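Local coordinates for putative oxalate decarboxylase (Thermotoga maritima, PDB 1O4T), which binds oxalate at a manganese ion inside a cupin barrel, and is probably an oxalate decarboxylase that works as a homodimer, at residues Pro28-Asn33 with Lys38-Met43; Phe59-Leu64 with Tyr83-Glu88; Gly71-Lys74 with Phe79-Tyr82; His114-Thr119 with Leu124-Val129. All coordinates share one frame; numbering follows the deposited sequence.

Contact 1. Residues Pro28-Asn33 with Lys38-Met43; sequences PERISN and KGEVEM
A trans first torsion (chi1 173°) followed by a bend at chi3 brings a face of the Arg30 guanidinium under Glu40 OE2, which its own extended chain carries over from the neighbouring strand. This oxygen is offset toward the rim of the guanidinium and lies 3.8 Å from Arg30 NE. No N-H points at it, so this long salt bridge is a matter of charge alone. The other carboxylate oxygen, Glu40 OE1, rests 3.3 Å from Arg30 CD. On the opposite face of the hairpin, Ile31 CD1 packs 4.0 Å from Met43 CB. Glu29 runs alongside Met43 in the same direction, and its OE2 is hydrogen-bonded to His45 NE2. The backbones form an antiparallel beta hairpin: Glu29-Met43 and Ile31-Val41 are hydrogen-bonded pairs, while Arg30-Glu42 and Ser32-Glu40 are non-hydrogen-bonded. Near the turn, Asn33 N donates to Gly39 O at 3.0 Å in an almost straight bond (173°), and a water accepts from Gly39 N. Strand 29-32 is outermost in the larger sheet within this chain; strand 40-45 joins it to strand 56-64, where Val41 and Met43 both pack on Met62.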
loop_
_atom_site.group_PDB
_atom_site.type_symbol
_atom_site.label_atom_id
_atom_site.label_comp_id
_atom_site.label_asym_id
_atom_site.label_seq_id
_atom_site.Cartn_x
_atom_site.Cartn_y
_atom_site.Cartn_z
ATOM N N PRO A 28 -1.959 -11.277 -13.265
ATOM C CA PRO A 28 -3.179 -11.028 -12.505
ATOM C C PRO A 28 -4.188 -12.152 -12.718
ATOM O O PRO A 28 -4.124 -12.829 -13.745
ATOM C CB PRO A 28 -3.673 -9.713 -13.108
ATOM C CG PRO A 28 -2.458 -9.168 -13.825
ATOM C CD PRO A 28 -1.839 -10.355 -14.412
ATOM N N GLU A 29 -5.074 -12.383 -11.751
ATOM C CA GLU A 29 -6.231 -13.227 -12.016
ATOM C C GLU A 29 -7.418 -12.378 -12.399
ATOM O O GLU A 29 -7.737 -11.404 -11.723
ATOM C CB GLU A 29 -6.566 -14.198 -10.875
ATOM C CG GLU A 29 -7.136 -13.628 -9.600
ATOM C CD GLU A 29 -7.489 -14.711 -8.588
ATOM O OE1 GLU A 29 -8.136 -15.699 -9.017
ATOM O OE2 GLU A 29 -7.143 -14.545 -7.377
ATOM N N ARG A 30 -8.064 -12.750 -13.496
ATOM C CA ARG A 30 -9.233 -12.020 -13.971
ATOM C C ARG A 30 -10.445 -12.628 -13.279
ATOM O O ARG A 30 -10.646 -13.839 -13.337
ATOM C CB ARG A 30 -9.318 -12.096 -15.495
ATOM C CG ARG A 30 -10.566 -11.513 -16.113
ATOM C CD ARG A 30 -10.870 -12.105 -17.502
ATOM N NE ARG A 30 -11.676 -13.350 -17.526
ATOM C CZ ARG A 30 -11.954 -14.048 -18.644
ATOM N NH1 ARG A 30 -11.481 -13.649 -19.823
ATOM N NH2 ARG A 30 -12.691 -15.155 -18.589
ATOM N N ILE A 31 -11.232 -11.784 -12.601
ATOM C CA ILE A 31 -12.403 -12.227 -11.840
ATOM C C ILE A 31 -13.628 -11.497 -12.379
ATOM O O ILE A 31 -13.612 -10.287 -12.502
ATOM C CB ILE A 31 -12.244 -11.917 -10.341
ATOM C CG1 ILE A 31 -10.974 -12.572 -9.783
ATOM C CG2 ILE A 31 -13.486 -12.378 -9.584
ATOM C CD1 ILE A 31 -10.477 -11.952 -8.494
ATOM N N SER A 32 -14.677 -12.243 -12.716
ATOM C CA SER A 32 -15.923 -11.655 -13.203
ATOM C C SER A 32 -16.930 -11.562 -12.051
ATOM O O SER A 32 -17.036 -12.479 -11.217
ATOM C CB SER A 32 -16.466 -12.454 -14.377
ATOM O OG SER A 32 -16.667 -13.798 -14.023
ATOM N N ASN A 33 -17.602 -10.417 -11.970
ATOM C CA ASN A 33 -18.600 -10.148 -10.936
ATOM C C ASN A 33 -18.067 -10.378 -9.528
ATOM O O ASN A 33 -18.682 -11.050 -8.710
ATOM C CB ASN A 33 -19.891 -10.941 -11.217
ATOM C CG ASN A 33 -20.365 -10.752 -12.638
ATOM O OD1 ASN A 33 -20.409 -11.703 -13.420
ATOM N ND2 ASN A 33 -20.675 -9.511 -12.998
ATOM N N LYS A 38 -19.861 -5.477 -10.960
ATOM C CA LYS A 38 -20.104 -5.389 -12.410
ATOM C C LYS A 38 -18.835 -5.664 -13.210
ATOM O O LYS A 38 -17.731 -5.314 -12.793
ATOM C CB LYS A 38 -20.633 -3.998 -12.788
ATOM C CG LYS A 38 -21.761 -3.497 -11.870
ATOM C CD LYS A 38 -22.453 -2.256 -12.409
ATOM C CE LYS A 38 -21.670 -0.986 -12.161
ATOM N NZ LYS A 38 -22.373 0.241 -12.753
ATOM N N GLY A 39 -19.011 -6.309 -14.367
ATOM C CA GLY A 39 -17.911 -6.576 -15.285
ATOM C C GLY A 39 -16.783 -7.409 -14.713
ATOM O O GLY A 39 -16.988 -8.173 -13.795
ATOM N N GLU A 40 -15.597 -7.264 -15.301
ATOM C CA GLU A 40 -14.435 -8.093 -15.001
ATOM C C GLU A 40 -13.388 -7.204 -14.355
ATOM O O GLU A 40 -13.155 -6.088 -14.802
ATOM C CB GLU A 40 -13.808 -8.671 -16.270
ATOM C CG GLU A 40 -14.603 -9.738 -16.997
ATOM C CD GLU A 40 -13.886 -10.224 -18.264
ATOM O OE1 GLU A 40 -12.784 -9.701 -18.561
ATOM O OE2 GLU A 40 -14.414 -11.124 -18.962
ATOM N N VAL A 41 -12.713 -7.771 -13.363
ATOM C CA VAL A 41 -11.721 -7.124 -12.543
ATOM C C VAL A 41 -10.421 -7.976 -12.572
ATOM O O VAL A 41 -10.458 -9.141 -12.974
ATOM C CB VAL A 41 -12.397 -6.990 -11.168
ATOM C CG1 VAL A 41 -11.559 -7.477 -10.031
ATOM C CG2 VAL A 41 -12.966 -5.592 -11.015
ATOM N N GLU A 42 -9.268 -7.388 -12.271
ATOM C CA GLU A 42 -7.987 -8.133 -12.209
ATOM C C GLU A 42 -7.376 -7.978 -10.855
ATOM O O GLU A 42 -7.327 -6.875 -10.320
ATOM C CB GLU A 42 -6.968 -7.649 -13.223
ATOM C CG GLU A 42 -7.327 -7.972 -14.657
ATOM C CD GLU A 42 -6.101 -8.067 -15.530
ATOM O OE1 GLU A 42 -5.221 -7.165 -15.457
ATOM O OE2 GLU A 42 -5.998 -9.064 -16.275
ATOM N N MET A 43 -6.929 -9.096 -10.299
ATOM C CA MET A 43 -6.285 -9.115 -8.996
ATOM C C MET A 43 -4.902 -9.750 -9.100
ATOM O O MET A 43 -4.778 -10.896 -9.495
ATOM C CB MET A 43 -7.133 -9.884 -7.999
ATOM C CG MET A 43 -6.547 -9.854 -6.582
ATOM S SD MET A 43 -7.364 -11.006 -5.467
ATOM C CE MET A 43 -8.753 -10.123 -5.199
HETATM O O HOH W 1 -21.806 -7.130 -15.191
#

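Contact 2. Residues Phe59-Leu64 with Tyr83-Glu88; sequences FARMKL and YILLGE
Arg61 reaches Leu85 and Leu86 across the strand that separates them in the larger sheet of the cupin double-stranded beta-helix. The two leucines form a classic beta bulge: both face Glu125 of that intervening strand 124-132, which lets two successive side chains turn toward the same arginine. Arg61 makes the crossing by staying straight, with CG anti to the backbone N (chi1 -168°) and the chain extended as far as NE. Leu85, whose CG stands beside its backbone N (chi1 -59°), presents one methyl to this rod. Its CD1 lies 4.0 Å from Arg61 CG and 3.5 Å from Arg61 NE, approaching the guanidinium obliquely. These are van der Waals contacts without a polar component, and the charge is met instead by Glu125, whose OE1 forms a salt bridge with Arg61 NE. The contact also belongs to the dimer interface. Arg61 packs on Tyr83 of the second subunit, and Leu85 on Leu85 of the second subunit. Leu86 has a similar first torsion but meets the arginine differently: its CD1 sits at the guanidinium edge, close to the plane, 3.8 Å from Arg61 NH2.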
loop_
_atom_site.group_PDB
_atom_site.type_symbol
_atom_site.label_atom_id
_atom_site.label_comp_id
_atom_site.label_asym_id
_atom_site.label_seq_id
_atom_site.Cartn_x
_atom_site.Cartn_y
_atom_site.Cartn_z
ATOM N N PHE A 59 -2.633 -9.003 0.159
ATOM C CA PHE A 59 -1.854 -7.836 -0.213
ATOM C C PHE A 59 -1.804 -7.862 -1.744
ATOM O O PHE A 59 -0.997 -8.575 -2.326
ATOM C CB PHE A 59 -0.462 -7.836 0.434
ATOM C CG PHE A 59 0.269 -6.534 0.292
ATOM C CD1 PHE A 59 0.888 -6.203 -0.901
ATOM C CD2 PHE A 59 0.269 -5.600 1.308
ATOM C CE1 PHE A 59 1.544 -4.984 -1.084
ATOM C CE2 PHE A 59 0.897 -4.357 1.134
ATOM C CZ PHE A 59 1.533 -4.045 -0.088
ATOM N N ALA A 60 -2.710 -7.114 -2.391
ATOM C CA ALA A 60 -2.959 -7.268 -3.804
ATOM C C ALA A 60 -3.139 -5.951 -4.480
ATOM O O ALA A 60 -3.546 -4.975 -3.856
ATOM C CB ALA A 60 -4.196 -8.079 -4.024
ATOM N N ARG A 61 -2.833 -5.938 -5.770
ATOM C CA ARG A 61 -3.096 -4.790 -6.627
ATOM C C ARG A 61 -4.313 -5.118 -7.499
ATOM O O ARG A 61 -4.329 -6.174 -8.197
ATOM C CB ARG A 61 -1.889 -4.501 -7.509
ATOM C CG ARG A 61 -1.964 -3.186 -8.217
ATOM C CD ARG A 61 -0.830 -2.910 -9.199
ATOM N NE ARG A 61 -1.083 -1.630 -9.884
ATOM C CZ ARG A 61 -0.171 -0.924 -10.560
ATOM N NH1 ARG A 61 1.083 -1.357 -10.674
ATOM N NH2 ARG A 61 -0.515 0.230 -11.126
ATOM N N MET A 62 -5.334 -4.261 -7.450
ATOM C CA MET A 62 -6.577 -4.507 -8.178
ATOM C C MET A 62 -6.616 -3.524 -9.324
ATOM O O MET A 62 -6.155 -2.419 -9.145
ATOM C CB MET A 62 -7.759 -4.189 -7.298
ATOM C CG MET A 62 -7.799 -4.959 -5.982
ATOM S SD MET A 62 -8.047 -6.621 -6.296
ATOM C CE MET A 62 -9.566 -6.521 -7.307
ATOM N N LYS A 63 -7.154 -3.956 -10.466
ATOM C CA LYS A 63 -7.417 -3.117 -11.611
ATOM C C LYS A 63 -8.871 -3.288 -11.992
ATOM O O LYS A 63 -9.310 -4.404 -12.304
ATOM C CB LYS A 63 -6.550 -3.558 -12.762
ATOM C CG LYS A 63 -6.676 -2.686 -14.000
ATOM C CD LYS A 63 -5.566 -3.031 -15.001
ATOM C CE LYS A 63 -6.069 -3.871 -16.116
ATOM N NZ LYS A 63 -4.942 -4.193 -17.105
ATOM N N LEU A 64 -9.616 -2.184 -11.937
ATOM C CA LEU A 64 -11.020 -2.106 -12.356
ATOM C C LEU A 64 -11.133 -1.327 -13.680
ATOM O O LEU A 64 -10.969 -0.094 -13.715
ATOM C CB LEU A 64 -11.858 -1.404 -11.284
ATOM C CG LEU A 64 -12.442 -2.331 -10.218
ATOM C CD1 LEU A 64 -11.352 -3.192 -9.519
ATOM C CD2 LEU A 64 -13.272 -1.537 -9.187
ATOM N N TYR A 83 -5.457 1.598 -0.914
ATOM C CA TYR A 83 -4.738 2.795 -1.352
ATOM C C TYR A 83 -4.931 2.971 -2.876
ATOM O O TYR A 83 -4.527 2.132 -3.703
ATOM C CB TYR A 83 -3.259 2.734 -0.966
ATOM C CG TYR A 83 -2.547 4.024 -1.312
ATOM C CD1 TYR A 83 -2.415 5.035 -0.377
ATOM C CD2 TYR A 83 -2.041 4.235 -2.569
ATOM C CE1 TYR A 83 -1.817 6.270 -0.703
ATOM C CE2 TYR A 83 -1.413 5.452 -2.918
ATOM C CZ TYR A 83 -1.300 6.472 -1.959
ATOM O OH TYR A 83 -0.709 7.676 -2.278
ATOM N N ILE A 84 -5.579 4.064 -3.253
ATOM C CA ILE A 84 -5.900 4.300 -4.654
ATOM C C ILE A 84 -4.653 4.761 -5.396
ATOM O O ILE A 84 -4.067 5.806 -5.064
ATOM C CB ILE A 84 -7.031 5.352 -4.801
ATOM C CG1 ILE A 84 -8.227 5.051 -3.891
ATOM C CG2 ILE A 84 -7.478 5.486 -6.286
ATOM C CD1 ILE A 84 -8.780 3.617 -4.030
ATOM N N LEU A 85 -4.281 3.998 -6.429
ATOM C CA LEU A 85 -3.061 4.248 -7.198
ATOM C C LEU A 85 -3.259 5.046 -8.491
ATOM O O LEU A 85 -2.389 5.846 -8.840
ATOM C CB LEU A 85 -2.382 2.917 -7.574
ATOM C CG LEU A 85 -1.938 1.928 -6.521
ATOM C CD1 LEU A 85 -1.596 0.624 -7.193
ATOM C CD2 LEU A 85 -0.759 2.464 -5.811
ATOM N N LEU A 86 -4.365 4.813 -9.198
ATOM C CA LEU A 86 -4.640 5.433 -10.480
ATOM C C LEU A 86 -6.118 5.524 -10.657
ATOM O O LEU A 86 -6.809 4.627 -10.263
ATOM C CB LEU A 86 -4.128 4.561 -11.667
ATOM C CG LEU A 86 -2.625 4.394 -11.913
ATOM C CD1 LEU A 86 -2.352 3.123 -12.728
ATOM C CD2 LEU A 86 -2.054 5.588 -12.601
ATOM N N GLY A 87 -6.580 6.556 -11.352
ATOM C CA GLY A 87 -7.957 6.701 -11.790
ATOM C C GLY A 87 -8.879 7.294 -10.740
ATOM O O GLY A 87 -8.448 7.861 -9.733
ATOM N N GLU A 88 -10.168 7.106 -10.972
ATOM C CA GLU A 88 -11.221 7.686 -10.170
ATOM C C GLU A 88 -12.364 6.687 -9.970
ATOM O O GLU A 88 -12.561 5.775 -10.747
ATOM C CB GLU A 88 -11.797 8.906 -10.918
ATOM C CG GLU A 88 -11.027 10.175 -10.697
ATOM C CD GLU A 88 -11.484 11.294 -11.635
ATOM O OE1 GLU A 88 -10.786 12.339 -11.673
ATOM O OE2 GLU A 88 -12.516 11.105 -12.330
#

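Contact 3. Residues Gly71-Lys74 with Phe79-Tyr82; sequences GLHK and FEIY. With MN (manganese (II) ion), chain C; OXL (oxalate ion), chain D.
The manganese and oxalate site of the cupin barrel is spanned here by His73 of strand 69-74 and Glu80 and Tyr82 of strand 78-86, which face each other from the two sheets and meet through the bound groups. His73 NE2 binds the manganese ion at 2.2 Å and Glu80 OE2 binds it at 2.1 Å from almost the opposite side, leaving the two ligand atoms 4.3 Å apart. His75 and His114 complete the protein ligands. Oxalate takes the remaining two positions as a chelate, with its O3 at 2.1 Å and its O4 at 2.3 Å from manganese. The Glu80 chain, extended beyond CG, carries the carboxylate inward from the strand. Tyr82 OH donates to oxalate O3 over 2.6 Å, with that oxygen at the edge of the phenol ring and in its plane. A second-shell bond holds the histidine: His73 ND1 donates to Gly71 O at 2.8 Å, in the carbonyl plane and only 5° out of the imidazole plane. The His73 first torsion (chi1 59°) sets CG between the backbone N and the carbonyl carbon, and chi2 of -69° then turns ND1 to Gly71 O and NE2 to the metal. The rotation of the ring is therefore fixed from both ends. Oxalate O3 is likewise gripped twice, by manganese and by the Tyr82 hydroxyl, so recognition of the anion combines chelation with a short hydrogen bond that probably helps to hold the O3 carboxylate of oxalate in place.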
loop_
_atom_site.group_PDB
_atom_site.type_symbol
_atom_site.label_atom_id
_atom_site.label_comp_id
_atom_site.label_asym_id
_atom_site.label_seq_id
_atom_site.Cartn_x
_atom_site.Cartn_y
_atom_site.Cartn_z
ATOM N N GLY A 71 -18.218 -5.813 -5.711
ATOM C CA GLY A 71 -19.553 -5.744 -5.154
ATOM C C GLY A 71 -19.542 -5.615 -3.661
ATOM O O GLY A 71 -18.517 -5.818 -3.020
ATOM N N LEU A 72 -20.691 -5.245 -3.108
ATOM C CA LEU A 72 -20.818 -5.061 -1.669
ATOM C C LEU A 72 -20.563 -6.373 -0.948
ATOM O O LEU A 72 -21.126 -7.406 -1.307
ATOM C CB LEU A 72 -22.204 -4.475 -1.303
ATOM C CG LEU A 72 -22.506 -4.089 0.160
ATOM C CD1 LEU A 72 -21.735 -2.838 0.560
ATOM C CD2 LEU A 72 -23.999 -3.869 0.379
ATOM N N HIS A 73 -19.655 -6.339 0.040
ATOM C CA HIS A 73 -19.411 -7.484 0.890
ATOM C C HIS A 73 -18.901 -7.010 2.228
ATOM O O HIS A 73 -18.388 -5.902 2.361
ATOM C CB HIS A 73 -18.365 -8.422 0.291
ATOM C CG HIS A 73 -17.056 -7.751 0.064
ATOM N ND1 HIS A 73 -16.890 -6.779 -0.893
ATOM C CD2 HIS A 73 -15.877 -7.842 0.723
ATOM C CE1 HIS A 73 -15.647 -6.325 -0.842
ATOM N NE2 HIS A 73 -15.009 -6.966 0.117
ATOM N N LYS A 74 -19.023 -7.904 3.194
ATOM C CA LYS A 74 -18.755 -7.648 4.592
ATOM C C LYS A 74 -17.434 -8.274 5.014
ATOM O O LYS A 74 -17.066 -9.345 4.538
ATOM C CB LYS A 74 -19.866 -8.290 5.423
ATOM C CG LYS A 74 -19.776 -8.015 6.893
ATOM C CD LYS A 74 -20.976 -8.563 7.580
ATOM C CE LYS A 74 -20.920 -8.328 9.077
ATOM N NZ LYS A 74 -22.108 -8.966 9.668
ATOM N N PHE A 79 -9.800 -6.267 8.953
ATOM C CA PHE A 79 -10.086 -4.975 8.377
ATOM C C PHE A 79 -9.338 -4.824 7.069
ATOM O O PHE A 79 -8.346 -5.513 6.843
ATOM C CB PHE A 79 -9.822 -3.831 9.372
ATOM C CG PHE A 79 -8.383 -3.678 9.784
ATOM C CD1 PHE A 79 -7.908 -4.310 10.908
ATOM C CD2 PHE A 79 -7.512 -2.879 9.051
ATOM C CE1 PHE A 79 -6.606 -4.166 11.300
ATOM C CE2 PHE A 79 -6.168 -2.759 9.437
ATOM C CZ PHE A 79 -5.733 -3.406 10.588
ATOM N N GLU A 80 -9.850 -3.969 6.195
ATOM C CA GLU A 80 -9.245 -3.733 4.881
ATOM C C GLU A 80 -8.936 -2.276 4.604
ATOM O O GLU A 80 -9.703 -1.390 4.945
ATOM C CB GLU A 80 -10.152 -4.275 3.777
ATOM C CG GLU A 80 -9.387 -4.583 2.509
ATOM C CD GLU A 80 -10.169 -5.387 1.507
ATOM O OE1 GLU A 80 -9.637 -5.658 0.418
ATOM O OE2 GLU A 80 -11.305 -5.735 1.799
ATOM N N ILE A 81 -7.795 -2.056 3.965
ATOM C CA ILE A 81 -7.356 -0.757 3.528
ATOM C C ILE A 81 -7.215 -0.808 2.006
ATOM O O ILE A 81 -6.587 -1.701 1.466
ATOM C CB ILE A 81 -5.970 -0.420 4.146
ATOM C CG1 ILE A 81 -5.993 -0.565 5.671
ATOM C CG2 ILE A 81 -5.499 0.989 3.702
ATOM C CD1 ILE A 81 -4.587 -0.738 6.234
ATOM N N TYR A 82 -7.800 0.149 1.303
ATOM C CA TYR A 82 -7.423 0.409 -0.062
ATOM C C TYR A 82 -6.536 1.662 -0.130
ATOM O O TYR A 82 -6.817 2.680 0.522
ATOM C CB TYR A 82 -8.650 0.701 -0.904
ATOM C CG TYR A 82 -9.723 -0.360 -1.077
ATOM C CD1 TYR A 82 -10.997 0.005 -1.511
ATOM C CD2 TYR A 82 -9.476 -1.718 -0.855
ATOM C CE1 TYR A 82 -11.964 -0.934 -1.738
ATOM C CE2 TYR A 82 -10.437 -2.656 -1.084
ATOM C CZ TYR A 82 -11.695 -2.271 -1.514
ATOM O OH TYR A 82 -12.676 -3.248 -1.712
HETATM MN MN MN C . -13.145 -6.199 0.903
HETATM C C1 OXL D . -11.760 -6.698 -1.467
HETATM C C2 OXL D . -11.769 -8.025 -0.844
HETATM O O1 OXL D . -10.975 -6.573 -2.557
HETATM O O2 OXL D . -11.191 -9.018 -1.545
HETATM O O3 OXL D . -12.409 -5.739 -0.999
HETATM O O4 OXL D . -12.236 -8.224 0.282
#

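Contact 4. Residues His114-Thr119 with Leu124-Val129; sequences HSIENT and LEFLAV. With MN (manganese (II) ion), chain C.
Ile116 lays its CD1 methyl over one face of the Phe126 ring, 4.2 Å from the ring centroid and 19° off the normal, in a CH-pi contact displaced toward the rim. The two side chains reach toward each other across the barrel interior. CG1 of Ile116 is trans to the backbone N (chi1 -178°), which points the longer branch at the ring and leaves the short branch to add a second touch, Ile116 CG2 to Phe126 CZ at 3.7 Å. Leu124 fills in beside them, its CD2 4.1 Å from Ile116 CG1. Farther along, Asn118 and Leu124 run antiparallel alongside one another, and the amide carbon Asn118 CG rests 3.7 Å from Leu124 CB. Asn118 ND2 also comes near Leu124 N, but both are donors and no bond forms. The buried amide is satisfied elsewhere: ND2 donates to Leu64 O and Thr122 O, and OD1 accepts from Gly120 N. At the other end of the segment His114 NE2 binds the manganese ion at 2.2 Å, while its ring stacks on Tyr82, which in turn meets the Phe126 ring. The apolar core therefore runs directly up to the metal site. Strand 113-117 lies in the smaller sheet between 69-74 and 88-93, whereas 124-132 lies in the larger one between 56-64 and 78-86. The backbones come closest where Asn118 nears Leu124, and apolar side chains bridge the wider separation between the two walls.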
loop_
_atom_site.group_PDB
_atom_site.type_symbol
_atom_site.label_atom_id
_atom_site.label_comp_id
_atom_site.label_asym_id
_atom_site.label_seq_id
_atom_site.Cartn_x
_atom_site.Cartn_y
_atom_site.Cartn_z
ATOM N N HIS A 114 -18.313 -3.064 2.362
ATOM C CA HIS A 114 -17.892 -2.084 1.376
ATOM C C HIS A 114 -17.968 -2.591 -0.070
ATOM O O HIS A 114 -18.179 -3.797 -0.311
ATOM C CB HIS A 114 -16.462 -1.523 1.672
ATOM C CG HIS A 114 -15.342 -2.506 1.481
ATOM N ND1 HIS A 114 -14.023 -2.164 1.718
ATOM C CD2 HIS A 114 -15.335 -3.823 1.167
ATOM C CE1 HIS A 114 -13.248 -3.223 1.531
ATOM N NE2 HIS A 114 -14.016 -4.245 1.197
ATOM N N SER A 115 -17.791 -1.637 -0.998
ATOM C CA SER A 115 -17.754 -1.897 -2.434
ATOM C C SER A 115 -16.966 -0.774 -3.048
ATOM O O SER A 115 -16.728 0.244 -2.383
ATOM C CB SER A 115 -19.150 -1.926 -3.048
ATOM O OG SER A 115 -19.807 -0.697 -2.915
ATOM N N ILE A 116 -16.578 -0.925 -4.310
ATOM C CA ILE A 116 -15.893 0.154 -5.000
ATOM C C ILE A 116 -16.173 0.045 -6.479
ATOM O O ILE A 116 -16.137 -1.063 -7.040
ATOM C CB ILE A 116 -14.349 0.129 -4.679
ATOM C CG1 ILE A 116 -13.608 1.281 -5.355
ATOM C CG2 ILE A 116 -13.713 -1.189 -5.064
ATOM C CD1 ILE A 116 -12.216 1.595 -4.702
ATOM N N GLU A 117 -16.487 1.178 -7.097
ATOM C CA GLU A 117 -16.823 1.221 -8.515
ATOM C C GLU A 117 -15.967 2.218 -9.295
ATOM O O GLU A 117 -15.739 3.365 -8.851
ATOM C CB GLU A 117 -18.300 1.577 -8.696
ATOM C CG GLU A 117 -18.767 1.389 -10.128
ATOM C CD GLU A 117 -20.264 1.580 -10.326
ATOM O OE1 GLU A 117 -21.033 1.417 -9.356
ATOM O OE2 GLU A 117 -20.663 1.862 -11.477
ATOM N N ASN A 118 -15.535 1.792 -10.485
ATOM C CA ASN A 118 -14.872 2.700 -11.419
ATOM C C ASN A 118 -15.888 3.506 -12.246
ATOM O O ASN A 118 -16.456 3.015 -13.211
ATOM C CB ASN A 118 -13.904 1.947 -12.339
ATOM C CG ASN A 118 -13.135 2.868 -13.254
ATOM O OD1 ASN A 118 -13.346 4.081 -13.221
ATOM N ND2 ASN A 118 -12.235 2.299 -14.084
ATOM N N THR A 119 -16.060 4.768 -11.890
ATOM C CA THR A 119 -16.992 5.644 -12.576
ATOM C C THR A 119 -16.272 6.525 -13.628
ATOM O O THR A 119 -16.859 7.443 -14.155
ATOM C CB THR A 119 -17.742 6.512 -11.542
ATOM O OG1 THR A 119 -16.807 7.188 -10.711
ATOM C CG2 THR A 119 -18.484 5.651 -10.526
ATOM N N LEU A 124 -9.186 2.186 -12.939
ATOM C CA LEU A 124 -9.008 2.508 -11.536
ATOM C C LEU A 124 -8.124 1.394 -10.933
ATOM O O LEU A 124 -8.512 0.244 -10.956
ATOM C CB LEU A 124 -10.360 2.530 -10.824
ATOM C CG LEU A 124 -10.452 2.574 -9.300
ATOM C CD1 LEU A 124 -9.878 3.863 -8.731
ATOM C CD2 LEU A 124 -11.917 2.406 -8.933
ATOM N N GLU A 125 -6.950 1.720 -10.425
ATOM C CA GLU A 125 -6.152 0.714 -9.751
ATOM C C GLU A 125 -5.922 1.087 -8.306
ATOM O O GLU A 125 -5.814 2.256 -7.957
ATOM C CB GLU A 125 -4.831 0.548 -10.454
ATOM C CG GLU A 125 -4.957 0.389 -11.956
ATOM C CD GLU A 125 -3.780 -0.336 -12.595
ATOM O OE1 GLU A 125 -3.044 -1.002 -11.859
ATOM O OE2 GLU A 125 -3.629 -0.278 -13.846
ATOM N N PHE A 126 -5.832 0.078 -7.453
ATOM C CA PHE A 126 -5.560 0.311 -6.068
ATOM C C PHE A 126 -4.940 -0.907 -5.409
ATOM O O PHE A 126 -5.079 -2.058 -5.875
ATOM C CB PHE A 126 -6.833 0.717 -5.323
ATOM C CG PHE A 126 -7.982 -0.261 -5.452
ATOM C CD1 PHE A 126 -8.227 -1.196 -4.472
ATOM C CD2 PHE A 126 -8.846 -0.189 -6.542
ATOM C CE1 PHE A 126 -9.293 -2.099 -4.611
ATOM C CE2 PHE A 126 -9.922 -1.046 -6.679
ATOM C CZ PHE A 126 -10.157 -1.993 -5.698
ATOM N N LEU A 127 -4.279 -0.632 -4.307
ATOM C CA LEU A 127 -3.766 -1.647 -3.424
ATOM C C LEU A 127 -4.785 -2.044 -2.391
ATOM O O LEU A 127 -5.426 -1.188 -1.822
ATOM C CB LEU A 127 -2.558 -1.045 -2.718
ATOM C CG LEU A 127 -1.285 -1.818 -2.736
ATOM C CD1 LEU A 127 -0.839 -2.112 -4.169
ATOM C CD2 LEU A 127 -0.257 -0.969 -1.918
ATOM N N ALA A 128 -4.912 -3.336 -2.111
ATOM C CA ALA A 128 -5.842 -3.853 -1.089
ATOM C C ALA A 128 -5.084 -4.711 -0.102
ATOM O O ALA A 128 -4.380 -5.637 -0.505
ATOM C CB ALA A 128 -6.940 -4.632 -1.733
ATOM N N VAL A 129 -5.249 -4.432 1.187
ATOM C CA VAL A 129 -4.560 -5.153 2.225
ATOM C C VAL A 129 -5.582 -5.555 3.309
ATOM O O VAL A 129 -6.250 -4.715 3.860
ATOM C CB VAL A 129 -3.475 -4.286 2.905
ATOM C CG1 VAL A 129 -2.552 -5.164 3.726
ATOM C CG2 VAL A 129 -2.679 -3.555 1.866
HETATM MN MN MN C . -13.145 -6.199 0.903
#

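Along the chain the order is contact 1, contact 2 and contact 4, with contact 3 lying between the two segments of contact 2. All four reach the larger sheet. Contact 1 forms its edge hairpin, contact 2 spans strands on either side of 124-132, and contacts 3 and 4 each join it to the smaller sheet, where strands 69-74 and 113-117 are neighbours. Contacts 2 and 4 have centres about 6 Å apart, those of 1 and 3 about 16 Å. A salt bridge from Lys38 to Glu117 ties contact 1 to contact 4. Contacts 3 and 4 share the manganese ion, so the barrel walls converge on one metal site; contacts 2 to 4 also touch the second subunit.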